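Local coordinates for protein DNA double-strand break repair nuclease NurA (Sulfolobus solfataricus, PDB 2YGK) that acts as a manganese-dependent nuclease in DNA double-strand break repair, working with the HerA helicase to resect DNA ends, at residues A[103-114]-A[171-182]. Numbering follows the deposited sequence. Where two conformers were deposited one is given.
Sequences DAQERISLLMEA and ERKMRDLLMLLN
Arg107 reaches across to the first turns of segment 171-182, its CD lying 3.7 Å from the backbone N of Arg175. The bend at chi3 (-66°) turns the guanidinium so that one edge meets the selenium of selenomethionine Met174, 3.5 Å from NE. Glu171 adds a long salt bridge, OE2 to Arg107 NH2 at 3.9 Å; the oxygen stands well off the guanidinium plane, and the poorly ordered glutamate leaves this contact loosely defined. Phe98 of strand 85-98 gives the same guanidinium a cation-pi partner. With an alanine in place of Arg107, Phe98 would probably lose that partner, the Met174 selenium the edge beside it, and the Glu171 carboxylate a nearby positive charge. Segments 104-114 and 171-182 run roughly parallel, their axes 24° apart and 9.3 Å at closest, within the RNase H-like NurA domain; helix 104-123 lies between the central mixed sheet, which its Ile108 touches, and helix 171-193. Further along, Leu110 packs CB to CB on Leu178 at 3.9 Å, while its CD2 meets Asn182 ND2 at 3.2 Å. Arg175, with CG anti to the backbone N (chi1 162°), lays its CD against Glu106 OE1. Its guanidinium carries Asp176 OD1 over one face and forms a long salt bridge with Asp103.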
loop_
_atom_site.group_PDB
_atom_site.type_symbol
_atom_site.label_atom_id
_atom_site.label_comp_id
_atom_site.label_asym_id
_atom_site.label_seq_id
_atom_site.Cartn_x
_atom_site.Cartn_y
_atom_site.Cartn_z
ATOM N N ASP A 103 -0.655 10.976 -3.586
ATOM C CA ASP A 103 -1.761 10.665 -2.670
ATOM C C ASP A 103 -3.000 10.121 -3.398
ATOM O O ASP A 103 -4.071 10.024 -2.821
ATOM C CB ASP A 103 -2.088 11.898 -1.826
ATOM C CG ASP A 103 -0.859 12.460 -1.135
ATOM O OD1 ASP A 103 -0.153 11.675 -0.461
ATOM O OD2 ASP A 103 -0.589 13.680 -1.274
ATOM N N ALA A 104 -2.822 9.713 -4.648
ATOM C CA ALA A 104 -3.901 9.180 -5.477
ATOM C C ALA A 104 -4.611 7.963 -4.863
ATOM O O ALA A 104 -5.848 7.899 -4.853
ATOM C CB ALA A 104 -3.368 8.834 -6.853
ATOM N N GLN A 105 -3.850 7.008 -4.337
ATOM C CA GLN A 105 -4.484 5.876 -3.641
ATOM C C GLN A 105 -5.271 6.313 -2.404
ATOM O O GLN A 105 -6.277 5.718 -2.059
ATOM C CB GLN A 105 -3.453 4.804 -3.248
ATOM C CG GLN A 105 -2.752 4.154 -4.456
ATOM C CD GLN A 105 -3.693 3.334 -5.304
ATOM O OE1 GLN A 105 -4.652 2.738 -4.803
ATOM N NE2 GLN A 105 -3.427 3.290 -6.583
ATOM N N GLU A 106 -4.801 7.352 -1.737
ATOM C CA GLU A 106 -5.449 7.819 -0.536
ATOM C C GLU A 106 -6.730 8.609 -0.906
ATOM O O GLU A 106 -7.810 8.395 -0.314
ATOM C CB GLU A 106 -4.471 8.660 0.287
ATOM C CG GLU A 106 -4.789 8.593 1.767
ATOM C CD GLU A 106 -4.266 9.763 2.569
ATOM O OE1 GLU A 106 -3.225 10.348 2.181
ATOM O OE2 GLU A 106 -4.917 10.074 3.606
ATOM N N ARG A 107 -6.633 9.474 -1.920
ATOM C CA ARG A 107 -7.826 10.155 -2.378
ATOM C C ARG A 107 -8.887 9.150 -2.802
ATOM O O ARG A 107 -10.067 9.371 -2.552
ATOM C CB ARG A 107 -7.555 11.128 -3.532
ATOM C CG ARG A 107 -6.400 12.059 -3.276
ATOM C CD ARG A 107 -6.438 13.328 -4.085
ATOM N NE ARG A 107 -6.290 13.128 -5.522
ATOM C CZ ARG A 107 -5.165 12.786 -6.118
ATOM N NH1 ARG A 107 -4.062 12.571 -5.397
ATOM N NH2 ARG A 107 -5.159 12.636 -7.435
ATOM N N ILE A 108 -8.487 8.070 -3.473
ATOM C CA ILE A 108 -9.467 7.121 -3.954
ATOM C C ILE A 108 -10.192 6.555 -2.739
ATOM O O ILE A 108 -11.423 6.476 -2.727
ATOM C CB ILE A 108 -8.866 5.964 -4.747
ATOM C CG1 ILE A 108 -8.380 6.436 -6.120
ATOM C CG2 ILE A 108 -9.900 4.860 -4.951
ATOM C CD1 ILE A 108 -7.303 5.525 -6.729
ATOM N N SER A 109 -9.435 6.170 -1.720
ATOM C CA SER A 109 -10.054 5.547 -0.571
ATOM C C SER A 109 -10.921 6.527 0.209
ATOM O O SER A 109 -11.959 6.145 0.704
ATOM C CB SER A 109 -9.026 4.847 0.325
ATOM O OG SER A 109 -7.908 5.658 0.556
ATOM N N LEU A 110 -10.491 7.783 0.315
ATOM C CA LEU A 110 -11.267 8.791 1.024
ATOM C C LEU A 110 -12.553 9.069 0.261
ATOM O O LEU A 110 -13.594 9.335 0.852
ATOM C CB LEU A 110 -10.473 10.091 1.183
ATOM C CG LEU A 110 -9.369 9.984 2.233
ATOM C CD1 LEU A 110 -8.352 11.121 2.129
ATOM C CD2 LEU A 110 -9.937 9.932 3.611
ATOM N N LEU A 111 -12.472 9.043 -1.060
ATOM C CA LEU A 111 -13.653 9.166 -1.888
ATOM C C LEU A 111 -14.616 8.004 -1.623
ATOM O O LEU A 111 -15.828 8.211 -1.471
ATOM C CB LEU A 111 -13.237 9.231 -3.329
ATOM C CG LEU A 111 -14.287 9.321 -4.423
ATOM C CD1 LEU A 111 -15.438 10.260 -4.080
ATOM C CD2 LEU A 111 -13.557 9.754 -5.706
HETATM N N MSE A 112 -14.078 6.797 -1.489
HETATM C CA MSE A 112 -14.890 5.638 -1.151
HETATM C C MSE A 112 -15.552 5.850 0.218
HETATM O O MSE A 112 -16.749 5.665 0.351
HETATM C CB MSE A 112 -14.045 4.370 -1.192
HETATM C CG MSE A 112 -14.786 3.075 -0.816
HETATM SE SE MSE A 112 -13.505 1.640 -0.326
HETATM C CE MSE A 112 -12.612 2.679 1.092
ATOM N N GLU A 113 -14.782 6.273 1.218
ATOM C CA GLU A 113 -15.315 6.512 2.545
ATOM C C GLU A 113 -16.469 7.549 2.507
ATOM O O GLU A 113 -17.529 7.340 3.081
ATOM C CB GLU A 113 -14.159 6.865 3.506
ATOM C CG GLU A 113 -13.484 5.542 4.185
ATOM C CD GLU A 113 -11.906 5.419 4.079
ATOM O OE1 GLU A 113 -11.221 6.444 3.808
ATOM O OE2 GLU A 113 -11.363 4.284 4.288
ATOM N N ALA A 114 -16.289 8.622 1.749
ATOM C CA ALA A 114 -17.352 9.576 1.484
ATOM C C ALA A 114 -18.683 8.933 1.073
ATOM O O ALA A 114 -19.730 9.325 1.590
ATOM C CB ALA A 114 -16.905 10.550 0.436
ATOM N N GLU A 171 -3.424 18.832 -5.596
ATOM C CA GLU A 171 -3.513 17.481 -5.037
ATOM C C GLU A 171 -3.625 17.460 -3.512
ATOM O O GLU A 171 -4.460 16.729 -2.961
ATOM C CB GLU A 171 -2.295 16.636 -5.439
ATOM C CG GLU A 171 -2.013 16.597 -6.928
ATOM C CD GLU A 171 -1.556 15.229 -7.389
ATOM O OE1 GLU A 171 -0.693 14.630 -6.700
ATOM O OE2 GLU A 171 -2.070 14.760 -8.433
ATOM N N ARG A 172 -2.761 18.219 -2.832
ATOM C CA ARG A 172 -2.734 18.211 -1.363
ATOM C C ARG A 172 -4.071 18.712 -0.835
ATOM O O ARG A 172 -4.617 18.162 0.127
ATOM C CB ARG A 172 -1.596 19.073 -0.803
ATOM C CG ARG A 172 -0.259 18.348 -0.656
ATOM C CD ARG A 172 0.758 19.188 0.131
ATOM N NE ARG A 172 0.764 20.599 -0.276
ATOM C CZ ARG A 172 1.200 21.058 -1.444
ATOM N NH1 ARG A 172 1.683 20.234 -2.367
ATOM N NH2 ARG A 172 1.144 22.354 -1.699
ATOM N N LYS A 173 -4.580 19.756 -1.494
ATOM C CA LYS A 173 -5.890 20.299 -1.188
ATOM C C LYS A 173 -7.020 19.309 -1.431
ATOM O O LYS A 173 -7.975 19.319 -0.679
ATOM C CB LYS A 173 -6.147 21.595 -1.960
ATOM C CG LYS A 173 -5.485 22.804 -1.318
ATOM C CD LYS A 173 -5.839 24.094 -2.038
ATOM C CE LYS A 173 -5.148 25.258 -1.373
ATOM N NZ LYS A 173 -5.486 26.550 -2.012
HETATM N N MSE A 174 -6.938 18.468 -2.463
HETATM C CA MSE A 174 -8.002 17.478 -2.675
HETATM C C MSE A 174 -8.037 16.399 -1.545
HETATM O O MSE A 174 -9.078 16.158 -0.922
HETATM C CB MSE A 174 -7.951 16.809 -4.050
HETATM C CG MSE A 174 -9.166 15.886 -4.212
HETATM SE SE MSE A 174 -9.312 14.824 -5.785
HETATM C CE MSE A 174 -11.108 14.211 -5.723
ATOM N N ARG A 175 -6.898 15.766 -1.289
ATOM C CA ARG A 175 -6.813 14.838 -0.190
ATOM C C ARG A 175 -7.367 15.510 1.057
ATOM O O ARG A 175 -8.181 14.922 1.748
ATOM C CB ARG A 175 -5.386 14.365 0.049
ATOM C CG ARG A 175 -5.159 13.734 1.439
ATOM C CD ARG A 175 -3.684 13.569 1.749
ATOM N NE ARG A 175 -2.969 14.824 1.493
ATOM C CZ ARG A 175 -2.305 15.537 2.397
ATOM N NH1 ARG A 175 -2.193 15.120 3.656
ATOM N NH2 ARG A 175 -1.722 16.675 2.026
ATOM N N ASP A 176 -6.935 16.737 1.328
ATOM C CA ASP A 176 -7.306 17.430 2.565
ATOM C C ASP A 176 -8.782 17.831 2.598
ATOM O O ASP A 176 -9.436 17.674 3.628
ATOM C CB ASP A 176 -6.390 18.633 2.834
ATOM C CG ASP A 176 -5.053 18.224 3.448
ATOM O OD1 ASP A 176 -4.771 17.005 3.550
ATOM O OD2 ASP A 176 -4.289 19.120 3.858
ATOM N N LEU A 177 -9.314 18.313 1.481
ATOM C CA LEU A 177 -10.753 18.531 1.390
ATOM C C LEU A 177 -11.559 17.266 1.609
ATOM O O LEU A 177 -12.595 17.310 2.248
ATOM C CB LEU A 177 -11.148 19.108 0.046
ATOM C CG LEU A 177 -11.081 20.609 -0.098
ATOM C CD1 LEU A 177 -11.675 20.965 -1.476
ATOM C CD2 LEU A 177 -11.800 21.352 1.043
ATOM N N LEU A 178 -11.111 16.143 1.057
ATOM C CA LEU A 178 -11.830 14.873 1.250
ATOM C C LEU A 178 -11.791 14.418 2.707
ATOM O O LEU A 178 -12.767 13.920 3.212
ATOM C CB LEU A 178 -11.304 13.786 0.320
ATOM C CG LEU A 178 -11.772 13.899 -1.136
ATOM C CD1 LEU A 178 -10.886 13.104 -2.140
ATOM C CD2 LEU A 178 -13.212 13.482 -1.241
HETATM N N MSE A 179 -10.660 14.612 3.374
HETATM C CA MSE A 179 -10.550 14.306 4.790
HETATM C C MSE A 179 -11.586 15.096 5.581
HETATM O O MSE A 179 -12.327 14.530 6.390
HETATM C CB MSE A 179 -9.148 14.631 5.293
HETATM C CG MSE A 179 -8.112 13.644 4.825
HETATM SE SE MSE A 179 -6.338 14.078 5.438
HETATM C CE MSE A 179 -6.600 13.700 7.343
ATOM N N LEU A 180 -11.643 16.403 5.336
ATOM C CA LEU A 180 -12.639 17.261 5.981
ATOM C C LEU A 180 -14.064 16.760 5.750
ATOM O O LEU A 180 -14.832 16.596 6.699
ATOM C CB LEU A 180 -12.527 18.707 5.493
ATOM C CG LEU A 180 -11.872 19.720 6.437
ATOM C CD1 LEU A 180 -12.014 21.121 5.859
ATOM C CD2 LEU A 180 -12.479 19.685 7.843
ATOM N N LEU A 181 -14.397 16.491 4.490
ATOM C CA LEU A 181 -15.721 15.964 4.140
ATOM C C LEU A 181 -16.111 14.755 4.999
ATOM O O LEU A 181 -17.213 14.688 5.555
ATOM C CB LEU A 181 -15.780 15.575 2.657
ATOM C CG LEU A 181 -17.176 15.166 2.175
ATOM C CD1 LEU A 181 -18.207 16.235 2.545
ATOM C CD2 LEU A 181 -17.200 14.870 0.689
ATOM N N ASN A 182 -15.208 13.796 5.109
ATOM C CA ASN A 182 -15.478 12.656 5.970
ATOM C C ASN A 182 -15.749 13.056 7.434
ATOM O O ASN A 182 -16.693 12.561 8.046
ATOM C CB ASN A 182 -14.340 11.674 5.892
ATOM C CG ASN A 182 -14.161 11.123 4.515
ATOM O OD1 ASN A 182 -15.053 11.212 3.689
ATOM N ND2 ASN A 182 -13.010 10.533 4.260
#